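Local atomic coordinates of Gp26 (Listeria phage P40, PDB entry 4JZ5), a protein that probably cleaves the glycan strands of the Listeria cell wall as the catalytic domain of a phage endolysin of glycosyl hydrolase family 25. Residues S51-T55 / H80-F84; Y58-E63 / S99-C104; V128-Q133 / H159-K165; D153-K157 / K184-P188; D190-S196 / V207-C212. One frame throughout, in Å; residues are numbered along the deposited sequence. Where two conformers were deposited one is given.

Contact 1. Residues S51-T55 / H80-F84; sequences SSNGT and HYALF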
# COMPACT_ATOMS: atom_id res chain seq x y z
N SER A 51 -4.05 0.95 6.58
CA SER A 51 -4.99 0.29 7.47
C SER A 51 -4.68 0.47 8.94
O SER A 51 -5.58 0.62 9.76
CB SER A 51 -5.02 -1.20 7.16
OG SER A 51 -3.75 -1.82 7.35
N SER A 52 -3.39 0.42 9.28
CA SER A 52 -2.98 0.15 10.64
C SER A 52 -1.47 0.29 10.76
O SER A 52 -0.74 0.13 9.79
CB SER A 52 -3.42 -1.27 11.04
OG SER A 52 -3.28 -2.19 9.97
N ASN A 53 -1.04 0.58 11.98
CA ASN A 53 0.35 0.59 12.40
C ASN A 53 0.53 -0.52 13.43
O ASN A 53 0.09 -0.38 14.58
CB ASN A 53 0.72 1.90 13.08
CG ASN A 53 0.91 3.05 12.12
OD1 ASN A 53 0.71 2.93 10.91
ND2 ASN A 53 1.32 4.19 12.65
N GLY A 54 1.15 -1.62 13.02
CA GLY A 54 1.28 -2.76 13.91
C GLY A 54 -0.05 -3.19 14.49
O GLY A 54 -1.08 -3.15 13.82
N THR A 55 -0.02 -3.62 15.75
CA THR A 55 -1.22 -3.83 16.55
C THR A 55 -1.52 -2.60 17.40
O THR A 55 -2.43 -2.62 18.23
CB THR A 55 -1.06 -5.05 17.47
OG1 THR A 55 0.19 -4.96 18.16
CG2 THR A 55 -1.12 -6.35 16.69
N HIS A 80 -0.76 -2.25 5.33
CA HIS A 80 -0.46 -2.33 6.75
C HIS A 80 1.00 -1.98 7.01
O HIS A 80 1.88 -2.55 6.37
CB HIS A 80 -0.69 -3.76 7.23
CG HIS A 80 -0.31 -3.97 8.65
ND1 HIS A 80 0.85 -4.58 9.09
CD2 HIS A 80 -0.98 -3.58 9.76
CE1 HIS A 80 0.85 -4.58 10.42
NE2 HIS A 80 -0.24 -3.97 10.84
N TYR A 81 1.25 -1.06 7.94
CA TYR A 81 2.61 -0.70 8.31
C TYR A 81 3.08 -1.65 9.40
O TYR A 81 2.61 -1.62 10.54
CB TYR A 81 2.68 0.76 8.80
CG TYR A 81 4.11 1.20 9.00
CD1 TYR A 81 4.79 0.91 10.17
CD2 TYR A 81 4.81 1.83 7.98
CE1 TYR A 81 6.11 1.28 10.35
CE2 TYR A 81 6.13 2.22 8.16
CZ TYR A 81 6.77 1.91 9.33
OH TYR A 81 8.09 2.28 9.49
N ALA A 82 4.01 -2.53 9.03
CA ALA A 82 4.43 -3.61 9.91
C ALA A 82 5.36 -3.19 11.04
O ALA A 82 6.30 -2.42 10.82
CB ALA A 82 5.14 -4.66 9.09
N LEU A 83 5.10 -3.74 12.22
CA LEU A 83 5.91 -3.54 13.41
C LEU A 83 6.08 -4.85 14.18
O LEU A 83 6.36 -4.85 15.38
CB LEU A 83 5.26 -2.50 14.32
CG LEU A 83 5.24 -1.09 13.72
CD1 LEU A 83 4.33 -0.16 14.51
CD2 LEU A 83 6.64 -0.51 13.63
N PHE A 84 5.96 -5.99 13.50
CA PHE A 84 5.79 -7.23 14.24
C PHE A 84 7.06 -7.77 14.88
O PHE A 84 8.17 -7.62 14.36
CB PHE A 84 5.05 -8.31 13.43
CG PHE A 84 5.50 -8.49 11.99
CD1 PHE A 84 6.74 -9.04 11.69
CD2 PHE A 84 4.66 -8.17 10.95
CE1 PHE A 84 7.11 -9.24 10.37
CE2 PHE A 84 5.03 -8.39 9.63
CZ PHE A 84 6.25 -8.92 9.34

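Contact 2. Residues Y58-E63 / S99-C104; sequences YDERLE and SAYKKC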
# COMPACT_ATOMS: atom_id res chain seq x y z
N TYR A 58 -5.44 1.21 14.39
CA TYR A 58 -5.86 1.42 13.02
C TYR A 58 -5.53 2.85 12.63
O TYR A 58 -5.50 3.75 13.48
CB TYR A 58 -7.36 1.14 12.86
CG TYR A 58 -7.67 -0.30 13.17
CD1 TYR A 58 -7.47 -1.29 12.22
CD2 TYR A 58 -8.09 -0.69 14.43
CE1 TYR A 58 -7.73 -2.63 12.50
CE2 TYR A 58 -8.36 -2.02 14.73
CZ TYR A 58 -8.17 -2.98 13.76
OH TYR A 58 -8.44 -4.31 14.07
N ASP A 59 -5.27 3.09 11.36
CA ASP A 59 -5.05 4.45 10.90
C ASP A 59 -6.29 5.28 11.17
O ASP A 59 -7.42 4.84 10.90
CB ASP A 59 -4.69 4.44 9.42
CG ASP A 59 -4.43 5.83 8.88
OD1 ASP A 59 -5.42 6.52 8.56
OD2 ASP A 59 -3.24 6.23 8.79
N GLU A 60 -6.09 6.49 11.69
CA GLU A 60 -7.18 7.33 12.13
C GLU A 60 -8.11 7.77 11.01
O GLU A 60 -9.22 8.21 11.28
CB GLU A 60 -6.62 8.57 12.83
CG GLU A 60 -5.83 8.28 14.11
CD GLU A 60 -4.32 8.05 13.91
OE1 GLU A 60 -3.88 7.49 12.88
OE2 GLU A 60 -3.55 8.44 14.82
N ARG A 61 -7.65 7.69 9.76
CA ARG A 61 -8.47 8.09 8.63
C ARG A 61 -8.92 6.89 7.79
O ARG A 61 -9.46 7.09 6.70
CB ARG A 61 -7.74 9.11 7.74
CG ARG A 61 -7.36 10.42 8.43
CD ARG A 61 -8.53 11.33 8.76
NE ARG A 61 -8.07 12.40 9.64
CZ ARG A 61 -8.77 13.48 9.96
NH1 ARG A 61 -9.97 13.68 9.46
NH2 ARG A 61 -8.24 14.38 10.79
N LEU A 62 -8.68 5.67 8.26
CA LEU A 62 -9.05 4.49 7.49
C LEU A 62 -10.51 4.52 7.03
O LEU A 62 -10.80 4.36 5.84
CB LEU A 62 -8.82 3.23 8.32
CG LEU A 62 -9.42 1.93 7.78
CD1 LEU A 62 -8.80 1.56 6.45
CD2 LEU A 62 -9.21 0.81 8.77
N GLU A 63 -11.43 4.73 7.95
CA GLU A 63 -12.82 4.68 7.58
C GLU A 63 -13.22 5.88 6.73
O GLU A 63 -13.98 5.74 5.78
CB GLU A 63 -13.69 4.52 8.81
CG GLU A 63 -13.43 3.18 9.49
CD GLU A 63 -14.20 2.97 10.76
OE1 GLU A 63 -15.28 3.57 10.89
OE2 GLU A 63 -13.73 2.21 11.63
N SER A 99 -8.80 -7.41 9.78
CA SER A 99 -9.85 -6.67 10.46
C SER A 99 -10.15 -5.34 9.76
O SER A 99 -11.31 -4.95 9.65
CB SER A 99 -9.45 -6.43 11.91
OG SER A 99 -9.53 -7.63 12.64
N ALA A 100 -9.11 -4.66 9.30
CA ALA A 100 -9.30 -3.41 8.57
C ALA A 100 -10.08 -3.64 7.28
O ALA A 100 -10.97 -2.85 6.93
CB ALA A 100 -7.95 -2.77 8.26
N TYR A 101 -9.73 -4.70 6.57
CA TYR A 101 -10.47 -5.11 5.38
C TYR A 101 -11.96 -5.34 5.72
O TYR A 101 -12.85 -4.83 5.04
CB TYR A 101 -9.81 -6.36 4.79
CG TYR A 101 -10.55 -6.95 3.63
CD1 TYR A 101 -10.47 -6.41 2.36
CD2 TYR A 101 -11.35 -8.06 3.80
CE1 TYR A 101 -11.17 -6.95 1.30
CE2 TYR A 101 -12.04 -8.62 2.75
CZ TYR A 101 -11.96 -8.06 1.50
OH TYR A 101 -12.66 -8.62 0.46
N LYS A 102 -12.21 -6.08 6.79
CA LYS A 102 -13.58 -6.30 7.24
C LYS A 102 -14.29 -4.99 7.61
O LYS A 102 -15.46 -4.83 7.31
CB LYS A 102 -13.59 -7.27 8.41
CG LYS A 102 -13.17 -8.69 8.06
CD LYS A 102 -13.06 -9.52 9.34
CE LYS A 102 -12.84 -11.01 9.10
NZ LYS A 102 -12.85 -11.75 10.39
N LYS A 103 -13.60 -4.08 8.26
CA LYS A 103 -14.18 -2.79 8.61
C LYS A 103 -14.62 -2.02 7.36
O LYS A 103 -15.70 -1.43 7.32
CB LYS A 103 -13.19 -1.95 9.40
CG LYS A 103 -12.94 -2.37 10.83
CD LYS A 103 -11.86 -1.50 11.46
CE LYS A 103 -11.52 -1.94 12.86
NZ LYS A 103 -12.64 -1.67 13.80
N CYS A 104 -13.78 -2.04 6.34
CA CYS A 104 -14.15 -1.40 5.09
C CYS A 104 -15.40 -2.04 4.51
O CYS A 104 -16.32 -1.36 4.08
CB CYS A 104 -13.01 -1.50 4.08
SG CYS A 104 -11.58 -0.46 4.52

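Contact 3. Residues V128-Q133 / H159-K165; sequences VVNECQ and HDLDKVK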
# COMPACT_ATOMS: atom_id res chain seq x y z
N VAL A 128 13.60 -11.84 8.33
CA VAL A 128 12.62 -10.94 7.75
C VAL A 128 11.81 -11.62 6.64
O VAL A 128 10.59 -11.46 6.61
CB VAL A 128 13.30 -9.65 7.25
CG1 VAL A 128 12.39 -8.88 6.30
CG2 VAL A 128 13.69 -8.78 8.45
N VAL A 129 12.46 -12.33 5.72
CA VAL A 129 11.73 -13.02 4.67
C VAL A 129 10.68 -13.95 5.25
O VAL A 129 9.51 -13.92 4.84
CB VAL A 129 12.69 -13.77 3.74
CG1 VAL A 129 11.95 -14.80 2.88
CG2 VAL A 129 13.47 -12.80 2.88
N ASN A 130 11.08 -14.77 6.20
CA ASN A 130 10.16 -15.76 6.72
C ASN A 130 8.97 -15.10 7.42
O ASN A 130 7.83 -15.56 7.27
CB ASN A 130 10.85 -16.72 7.68
CG ASN A 130 11.79 -17.69 6.98
OD1 ASN A 130 11.81 -17.80 5.75
ND2 ASN A 130 12.58 -18.39 7.77
N GLU A 131 9.22 -14.04 8.18
CA GLU A 131 8.13 -13.41 8.91
C GLU A 131 7.20 -12.65 7.97
O GLU A 131 5.99 -12.69 8.14
CB GLU A 131 8.66 -12.53 10.04
CG GLU A 131 9.37 -13.34 11.13
CD GLU A 131 8.47 -14.36 11.79
OE1 GLU A 131 7.32 -14.04 12.10
OE2 GLU A 131 8.93 -15.50 11.98
N CYS A 132 7.75 -11.98 6.95
CA CYS A 132 6.92 -11.38 5.93
C CYS A 132 6.05 -12.44 5.27
O CYS A 132 4.88 -12.21 5.01
CB CYS A 132 7.77 -10.66 4.88
SG CYS A 132 8.44 -9.09 5.44
N GLN A 133 6.64 -13.60 4.98
CA GLN A 133 5.88 -14.68 4.36
C GLN A 133 4.74 -15.16 5.25
O GLN A 133 3.63 -15.39 4.76
CB GLN A 133 6.79 -15.86 3.99
CG GLN A 133 6.10 -16.83 3.05
CD GLN A 133 5.92 -16.20 1.69
OE1 GLN A 133 6.92 -15.90 1.03
NE2 GLN A 133 4.69 -15.91 1.30
N HIS A 159 17.41 -6.94 2.61
CA HIS A 159 16.69 -7.89 3.44
C HIS A 159 16.16 -9.09 2.67
O HIS A 159 15.36 -9.87 3.20
CB HIS A 159 15.57 -7.20 4.21
CG HIS A 159 16.09 -6.20 5.20
ND1 HIS A 159 16.54 -4.96 4.83
CD2 HIS A 159 16.32 -6.31 6.53
CE1 HIS A 159 17.00 -4.32 5.90
NE2 HIS A 159 16.86 -5.12 6.95
N ASP A 160 16.63 -9.26 1.44
CA ASP A 160 16.30 -10.43 0.63
C ASP A 160 14.83 -10.52 0.29
O ASP A 160 14.32 -11.63 0.12
CB ASP A 160 16.67 -11.74 1.36
CG ASP A 160 18.12 -12.09 1.25
OD1 ASP A 160 18.84 -11.44 0.47
OD2 ASP A 160 18.51 -13.05 1.93
N LEU A 161 14.15 -9.40 0.16
CA LEU A 161 12.71 -9.46 -0.06
C LEU A 161 12.31 -10.13 -1.38
O LEU A 161 11.17 -10.54 -1.52
CB LEU A 161 12.05 -8.08 0.07
CG LEU A 161 12.16 -7.43 1.46
CD1 LEU A 161 11.28 -6.18 1.51
CD2 LEU A 161 11.80 -8.38 2.59
N ASP A 162 13.24 -10.27 -2.33
CA ASP A 162 12.95 -11.06 -3.53
C ASP A 162 12.51 -12.49 -3.18
O ASP A 162 11.83 -13.14 -3.98
CB ASP A 162 14.17 -11.13 -4.46
CG ASP A 162 14.37 -9.86 -5.27
OD1 ASP A 162 13.43 -9.06 -5.36
OD2 ASP A 162 15.46 -9.71 -5.87
N LYS A 163 12.91 -12.98 -2.01
CA LYS A 163 12.58 -14.35 -1.61
C LYS A 163 11.16 -14.50 -1.07
O LYS A 163 10.70 -15.62 -0.88
CB LYS A 163 13.57 -14.84 -0.58
CG LYS A 163 14.98 -14.97 -1.13
CD LYS A 163 15.94 -15.46 -0.08
CE LYS A 163 17.33 -15.65 -0.64
NZ LYS A 163 18.24 -16.28 0.36
N VAL A 164 10.46 -13.40 -0.82
CA VAL A 164 9.07 -13.47 -0.39
C VAL A 164 8.17 -13.74 -1.59
O VAL A 164 8.36 -13.15 -2.65
CB VAL A 164 8.65 -12.17 0.31
CG1 VAL A 164 7.22 -12.26 0.81
CG2 VAL A 164 9.57 -11.86 1.48
N LYS A 165 7.21 -14.65 -1.43
CA LYS A 165 6.23 -14.95 -2.46
C LYS A 165 4.96 -14.17 -2.20
O LYS A 165 4.36 -14.29 -1.12
CB LYS A 165 5.92 -16.44 -2.46
CG LYS A 165 7.14 -17.29 -2.71
CD LYS A 165 6.81 -18.77 -2.55
CE LYS A 165 7.97 -19.66 -2.99
NZ LYS A 165 9.19 -19.44 -2.17
O HOH W 1 15.57 -11.64 5.36
O HOH W 2 9.35 -16.98 1.25

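Contact 4. Residues D153-K157 / K184-P188; sequences DSFWK and KPSIP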
# COMPACT_ATOMS: atom_id res chain seq x y z
N ASP A 153 13.69 0.46 -2.36
CA ASP A 153 14.68 -0.23 -3.17
C ASP A 153 15.80 -0.88 -2.34
O ASP A 153 15.98 -2.09 -2.35
CB ASP A 153 15.25 0.81 -4.14
CG ASP A 153 16.13 0.22 -5.22
OD1 ASP A 153 16.38 -1.00 -5.24
OD2 ASP A 153 16.60 1.01 -6.07
N SER A 154 16.55 -0.05 -1.62
CA SER A 154 17.70 -0.49 -0.84
C SER A 154 17.32 -1.48 0.26
O SER A 154 17.97 -2.51 0.43
CB SER A 154 18.42 0.70 -0.23
OG SER A 154 19.52 0.28 0.55
N PHE A 155 16.28 -1.15 1.02
CA PHE A 155 15.83 -2.04 2.08
C PHE A 155 15.45 -3.40 1.50
O PHE A 155 15.78 -4.46 2.06
CB PHE A 155 14.63 -1.43 2.81
CG PHE A 155 14.18 -2.23 3.99
CD1 PHE A 155 13.37 -3.33 3.82
CD2 PHE A 155 14.60 -1.89 5.26
CE1 PHE A 155 12.97 -4.08 4.91
CE2 PHE A 155 14.20 -2.64 6.37
CZ PHE A 155 13.38 -3.74 6.18
N TRP A 156 14.74 -3.38 0.38
CA TRP A 156 14.28 -4.61 -0.27
C TRP A 156 15.46 -5.50 -0.60
O TRP A 156 15.47 -6.70 -0.29
CB TRP A 156 13.51 -4.22 -1.54
CG TRP A 156 12.82 -5.33 -2.27
CD1 TRP A 156 13.41 -6.39 -2.90
CD2 TRP A 156 11.42 -5.46 -2.50
NE1 TRP A 156 12.45 -7.19 -3.48
CE2 TRP A 156 11.22 -6.63 -3.26
CE3 TRP A 156 10.30 -4.70 -2.13
CZ2 TRP A 156 9.95 -7.07 -3.63
CZ3 TRP A 156 9.05 -5.13 -2.52
CH2 TRP A 156 8.88 -6.30 -3.26
N LYS A 157 16.48 -4.93 -1.22
CA LYS A 157 17.66 -5.70 -1.59
C LYS A 157 18.38 -6.25 -0.37
O LYS A 157 18.77 -7.43 -0.35
CB LYS A 157 18.63 -4.81 -2.38
CG LYS A 157 18.13 -4.47 -3.78
CD LYS A 157 19.17 -3.75 -4.62
CE LYS A 157 19.50 -2.38 -4.07
NZ LYS A 157 20.38 -1.62 -5.01
N LYS A 184 14.61 5.66 -11.03
CA LYS A 184 13.84 4.43 -10.96
C LYS A 184 14.46 3.46 -9.95
O LYS A 184 15.64 3.54 -9.64
CB LYS A 184 13.77 3.76 -12.33
CG LYS A 184 12.94 4.54 -13.33
CD LYS A 184 12.71 3.77 -14.61
CE LYS A 184 11.65 4.44 -15.47
NZ LYS A 184 11.41 3.69 -16.73
N PRO A 185 13.66 2.51 -9.47
CA PRO A 185 14.24 1.49 -8.59
C PRO A 185 15.36 0.73 -9.29
O PRO A 185 15.35 0.57 -10.50
CB PRO A 185 13.04 0.58 -8.29
CG PRO A 185 11.87 1.46 -8.46
CD PRO A 185 12.21 2.35 -9.60
N SER A 186 16.30 0.24 -8.50
CA SER A 186 17.40 -0.54 -9.04
C SER A 186 17.02 -2.00 -9.25
O SER A 186 17.83 -2.79 -9.72
CB SER A 186 18.59 -0.46 -8.09
OG SER A 186 18.34 -1.20 -6.91
N ILE A 187 15.79 -2.36 -8.87
CA ILE A 187 15.26 -3.70 -9.00
C ILE A 187 13.95 -3.64 -9.77
O ILE A 187 13.34 -2.59 -9.86
CB ILE A 187 15.03 -4.37 -7.62
CG1 ILE A 187 14.01 -3.57 -6.79
CG2 ILE A 187 16.34 -4.53 -6.87
CD1 ILE A 187 13.73 -4.17 -5.43
N PRO A 188 13.51 -4.77 -10.33
CA PRO A 188 12.23 -4.75 -11.03
C PRO A 188 11.08 -4.40 -10.09
O PRO A 188 11.09 -4.75 -8.90
CB PRO A 188 12.07 -6.19 -11.52
CG PRO A 188 13.46 -6.71 -11.59
CD PRO A 188 14.21 -6.05 -10.49

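Contact 5. Residues D190-S196 / V207-C212; sequences DLWQYTS and VDMNTC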
# COMPACT_ATOMS: atom_id res chain seq x y z
N ASP A 190 6.55 -3.73 -9.94
CA ASP A 190 5.22 -3.67 -10.54
C ASP A 190 4.60 -2.28 -10.34
O ASP A 190 4.07 -1.69 -11.29
CB ASP A 190 4.32 -4.75 -9.94
CG ASP A 190 4.80 -6.15 -10.22
OD1 ASP A 190 5.28 -6.39 -11.34
OD2 ASP A 190 4.73 -6.99 -9.30
N LEU A 191 4.66 -1.79 -9.12
CA LEU A 191 4.20 -0.44 -8.79
C LEU A 191 5.40 0.32 -8.21
O LEU A 191 6.07 -0.19 -7.32
CB LEU A 191 3.08 -0.53 -7.76
CG LEU A 191 2.38 0.77 -7.35
CD1 LEU A 191 1.68 1.45 -8.52
CD2 LEU A 191 1.37 0.49 -6.23
N TRP A 192 5.69 1.51 -8.74
CA TRP A 192 6.85 2.31 -8.34
C TRP A 192 6.36 3.55 -7.60
O TRP A 192 5.65 4.37 -8.17
CB TRP A 192 7.63 2.71 -9.58
CG TRP A 192 8.70 3.76 -9.45
CD1 TRP A 192 9.45 4.08 -8.36
CD2 TRP A 192 9.12 4.62 -10.50
NE1 TRP A 192 10.32 5.11 -8.68
CE2 TRP A 192 10.14 5.45 -9.99
CE3 TRP A 192 8.72 4.77 -11.82
CZ2 TRP A 192 10.76 6.43 -10.77
CZ3 TRP A 192 9.34 5.73 -12.60
CH2 TRP A 192 10.35 6.54 -12.07
N GLN A 193 6.73 3.65 -6.33
CA GLN A 193 6.49 4.87 -5.55
C GLN A 193 7.64 5.82 -5.81
O GLN A 193 8.75 5.59 -5.35
CB GLN A 193 6.35 4.55 -4.08
CG GLN A 193 5.74 5.68 -3.28
CD GLN A 193 5.76 5.34 -1.82
OE1 GLN A 193 6.83 5.24 -1.22
NE2 GLN A 193 4.60 5.08 -1.25
N TYR A 194 7.37 6.86 -6.60
CA TYR A 194 8.44 7.67 -7.15
C TYR A 194 8.68 8.99 -6.42
O TYR A 194 9.69 9.65 -6.65
CB TYR A 194 8.22 7.92 -8.64
CG TYR A 194 6.96 8.65 -9.03
CD1 TYR A 194 6.88 10.03 -8.94
CD2 TYR A 194 5.86 7.96 -9.54
CE1 TYR A 194 5.75 10.69 -9.32
CE2 TYR A 194 4.72 8.63 -9.94
CZ TYR A 194 4.67 10.00 -9.83
OH TYR A 194 3.53 10.65 -10.24
N THR A 195 7.78 9.37 -5.53
CA THR A 195 7.97 10.56 -4.71
C THR A 195 7.10 10.49 -3.47
O THR A 195 6.06 9.82 -3.49
CB THR A 195 7.64 11.86 -5.51
OG1 THR A 195 8.02 13.02 -4.77
CG2 THR A 195 6.16 11.95 -5.85
N SER A 196 7.54 11.18 -2.43
CA SER A 196 6.73 11.40 -1.23
C SER A 196 6.22 12.84 -1.19
O SER A 196 5.55 13.22 -0.22
CB SER A 196 7.54 11.11 0.03
OG SER A 196 8.56 12.08 0.25
N VAL A 207 1.84 14.23 -0.95
CA VAL A 207 1.27 12.91 -1.10
C VAL A 207 2.24 12.03 -1.88
O VAL A 207 2.93 12.44 -2.81
CB VAL A 207 -0.13 12.98 -1.75
CG1 VAL A 207 -0.06 13.49 -3.17
CG2 VAL A 207 -0.82 11.61 -1.67
N ASP A 208 2.26 10.76 -1.48
CA ASP A 208 3.00 9.73 -2.20
C ASP A 208 2.35 9.45 -3.54
O ASP A 208 1.13 9.18 -3.62
CB ASP A 208 2.98 8.41 -1.42
CG ASP A 208 3.77 8.44 -0.13
OD1 ASP A 208 4.61 9.32 0.11
OD2 ASP A 208 3.55 7.49 0.68
N MET A 209 3.16 9.46 -4.59
CA MET A 209 2.70 9.17 -5.94
C MET A 209 3.42 7.97 -6.50
O MET A 209 4.60 7.74 -6.23
CB MET A 209 2.89 10.38 -6.84
CG MET A 209 2.01 11.53 -6.40
SD MET A 209 2.14 12.97 -7.46
CE MET A 209 1.17 12.55 -8.89
N ASN A 210 2.67 7.21 -7.30
CA ASN A 210 3.11 5.93 -7.81
C ASN A 210 2.71 5.81 -9.28
O ASN A 210 1.73 6.42 -9.72
CB ASN A 210 2.47 4.74 -7.06
CG ASN A 210 2.61 4.82 -5.56
OD1 ASN A 210 3.52 4.24 -4.99
ND2 ASN A 210 1.69 5.52 -4.91
N THR A 211 3.45 4.99 -10.02
CA THR A 211 3.07 4.68 -11.38
C THR A 211 3.32 3.20 -11.68
O THR A 211 4.03 2.52 -10.94
CB THR A 211 3.78 5.60 -12.42
OG1 THR A 211 3.15 5.45 -13.69
CG2 THR A 211 5.25 5.27 -12.55
N CYS A 212 2.70 2.73 -12.75
CA CYS A 212 2.75 1.33 -13.15
C CYS A 212 2.20 1.22 -14.55
O CYS A 212 1.65 2.19 -15.10
CB CYS A 212 1.94 0.45 -12.19
SG CYS A 212 0.17 0.90 -12.07
O HOH W 3 3.85 11.78 1.46

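Contact 1. Residues S51-T55 / H80-F84
His80 turns the edge of its imidazole to the loop that follows Asn53 and gives the N-H of NE2 to Gly54 O at 3.2 Å. The bond is straight at the hydrogen (171°), and the oxygen lies nearly in the ring plane. On the carbonyl side, by contrast, the donor comes in steeply, tilted from the carbonyl plane. The histidine's CG is anti to the backbone N (chi1 176°), which lets the ring run along the strand to reach the glycine. At the backbone end of the histidine, Ser51 OG packs against His80 CA at 3.4 Å and also bonds to Tyr79 O. The ring of Phe135 meets the imidazole at a shallow angle. Asn53 and Tyr81 are paired and put their side chains on the other face of the sheet, where the phenol leads away to bond with Glu120. Leu83 lays CD1 against Gly54 N, 3.8 Å off, where the glycine, at positive phi (53°), turns the chain out of the strand. Two backbone bonds hold this in register: Tyr81 N to Ser52 O (3.0 Å) and Gly54 N to Tyr81 O (2.9 Å). Two neighbouring parallel strands, joined here at their C-terminal ends where they pass into loops, are typical of the beta/alpha barrel of family 25 hydrolases, whose active site lies at this end of the barrel.

Contact 2. Residues Y58-E63 / S99-C104
Tyr58 runs into a type I turn from Asp59 to Leu62 that starts helix 62-72, and this corner meets the flank of helix 87-106, with Glu63 CA and Cys104 CA 6.7 Å apart. An Asx turn overlaps it: Asp59 OD1 takes the N-H of Arg61 at 2.8 Å, while OD2 forms a salt bridge with Arg50. Lys103 runs extended from the other helix as far as CE, which lies over the middle of the Tyr58 ring, 3.7 Å from the centroid. The bend at chi4 (-70°) then turns NZ, which stays above the same face in a cation-pi contact, 4.7 Å from the centroid. At the far edge of the ring, Tyr58 OH abuts Ser99 CB at 3.2 Å; the serine hydroxyl itself bonds to Asn95 O. Deeper in, Leu62 forks between two helical residues, its CD2 on Ala100 CB (3.8 Å) and its CD1 on Cys104 SG (3.9 Å). Leu78 and Ile49 of the barrel strands lie beneath. No hydrogen bond joins the segments. Cohesion therefore comes from apolar packing inside and a lysine over an aromatic face outside, where Glu63 OE2, 4.6 Å from Lys103 NZ, probably adds mild attraction without a salt bridge.

Contact 3. Residues V128-Q133 / H159-K165
The Schellman motif that ends helix 153-158, with Asp160 at positive phi, gives Val129 of helix 128-143 its seat: CG2 lies 3.1 Å from Asp160 O. The other branch, CG1, packs on Lys163 CB and on Val164 CG2. Beside it, Val128 CG1 meets Leu161 CD2 at 3.8 Å. One turn further along, Gln133 bends at CG (chi2 69°) and sets its amide against the backbone of Lys165. OE1 accepts from Lys165 N at 2.8 Å and NE2 donates to Lys165 O at 2.9 Å. Both bonds are nearly straight and use carbonyl lone pairs, so they fix the flip of the amide. NE2 has a second partner in Asp137. Two waters finish the seam, one between Val129 N and His159 O, the other donating to Gln133 OE1 and Lys163 O. Leu161 and Val164 continue inward to Leu149: helix 128-143 and the loop between helix 153-158 and strand 169-172 pack together over strand 147-152, with Tyr118 under Val128 and Cys132.

Contact 4. Residues D153-K157 / K184-P188
Ile187 drives its CD1 onto one face of Trp156, over the five-membered ring at 3.6 Å from the centroid. The methyl is close enough for a CH-pi contact and sits off centre. CG1 takes the position between backbone N and carbonyl carbon (chi1 60°), which sends CD1 to the indole and leaves CG2 to lie against Lys157 CG at 3.6 Å. The indole is fixed in rotation too, because its NE1 bonds to Asp162 OD1. This is the tight, apolar part, continued inward by Arg169 and Val171 of strand 169-172. Round the buried Asp153 the contact is polar but still close. Its bonds hold for the conformer described here, one of two, and are less sure for that reason. Ser186 OG donates to OD1 at 2.6 Å on the syn lone pair, and Ser186 N reaches OD2 from above the carboxylate plane. The Pro185 ring stays farther off, its CB 4.2 Å from Asp153 OD2, and rests on Trp192 and Val171. The solvent side belongs to the exposed Lys157 and Ser186, where the lysine bends back at chi3 and NZ donates to Ser186 OG at 2.8 Å; water probably competes for this rim. In this conformer the serine hydroxyl would pass a chain of bonds from lysine to carboxylate, and Arg173, in a salt bridge with Asp153 OD2, would probably help keep that acid ionised.

Contact 5. Residues D190-S196 / V207-C212
Trp192 and Thr211 form the hydrogen-bonded pair at the start of this antiparallel contact, Trp192 N to Thr211 O and Thr211 N to Trp192 O, both 2.9 Å. Further along, Met209 serves two residues: its O accepts from Tyr194 N at 2.9 Å and its N donates to Thr195 O at 3.1 Å. The register slips by one between Gln193 and Thr195, a beta bulge with Tyr194 in it.

In the ring and apolar packing, the bulged Tyr194 has CG wedged between its own N and carbonyl carbon (chi1 61°), and its ring leans across the partner strand. CZ meets Met209 CB at 3.5 Å, and the backbone carbonyl Met209 O lies over one ring face, offset toward the rim. Trp192 and Thr211 run side by side, CE3 to CG2 3.6 Å, while Leu191 CD1 packs on Cys212 CB at 3.8 Å.

The polar side chains of Gln193 and Asn210 lie alongside each other with their amide planes 43° apart, but each finds its hydrogen bonds with other strands and strand ends, toward the barrel interior. Gln193 reaches Tyr150, Tyr174 and Asp27; Asn210 reaches Trp170 and Val25 O. A water bridges Ser196 O and Asp208 OD1.

Strand 191-195 stands between parallel strand 169-172 and antiparallel strand 206-211, which in turn pairs with strand 25-28. Helix 214-220 covers Cys212, and the pairing helps close the barrel.

From the N terminus, contact 1 closes a 24-residue span and joins barrel strands 46-53 and 76-81. Contact 2, spanning 35 residues, starts before it closes, so the two cross: helix 62-72 meets helix 87-106 outside those strands, and Ser51 touches both Tyr58 and Ala100. Contacts 3 and 4 also cross, closing 25 and 26 residues. Contact 3 joins helix 128-143 to the loop after helix 153-158, contact 4 that short helix to the loop before strand 191-195; Trp156 and Asp162 link them. Phe84 brings contact 1 against contact 3. Contact 5, an antiparallel pairing, closes a ten-residue connection containing strand 197-200 and touches contact 4, with its centre about 20 Å from that of contact 1. None nests.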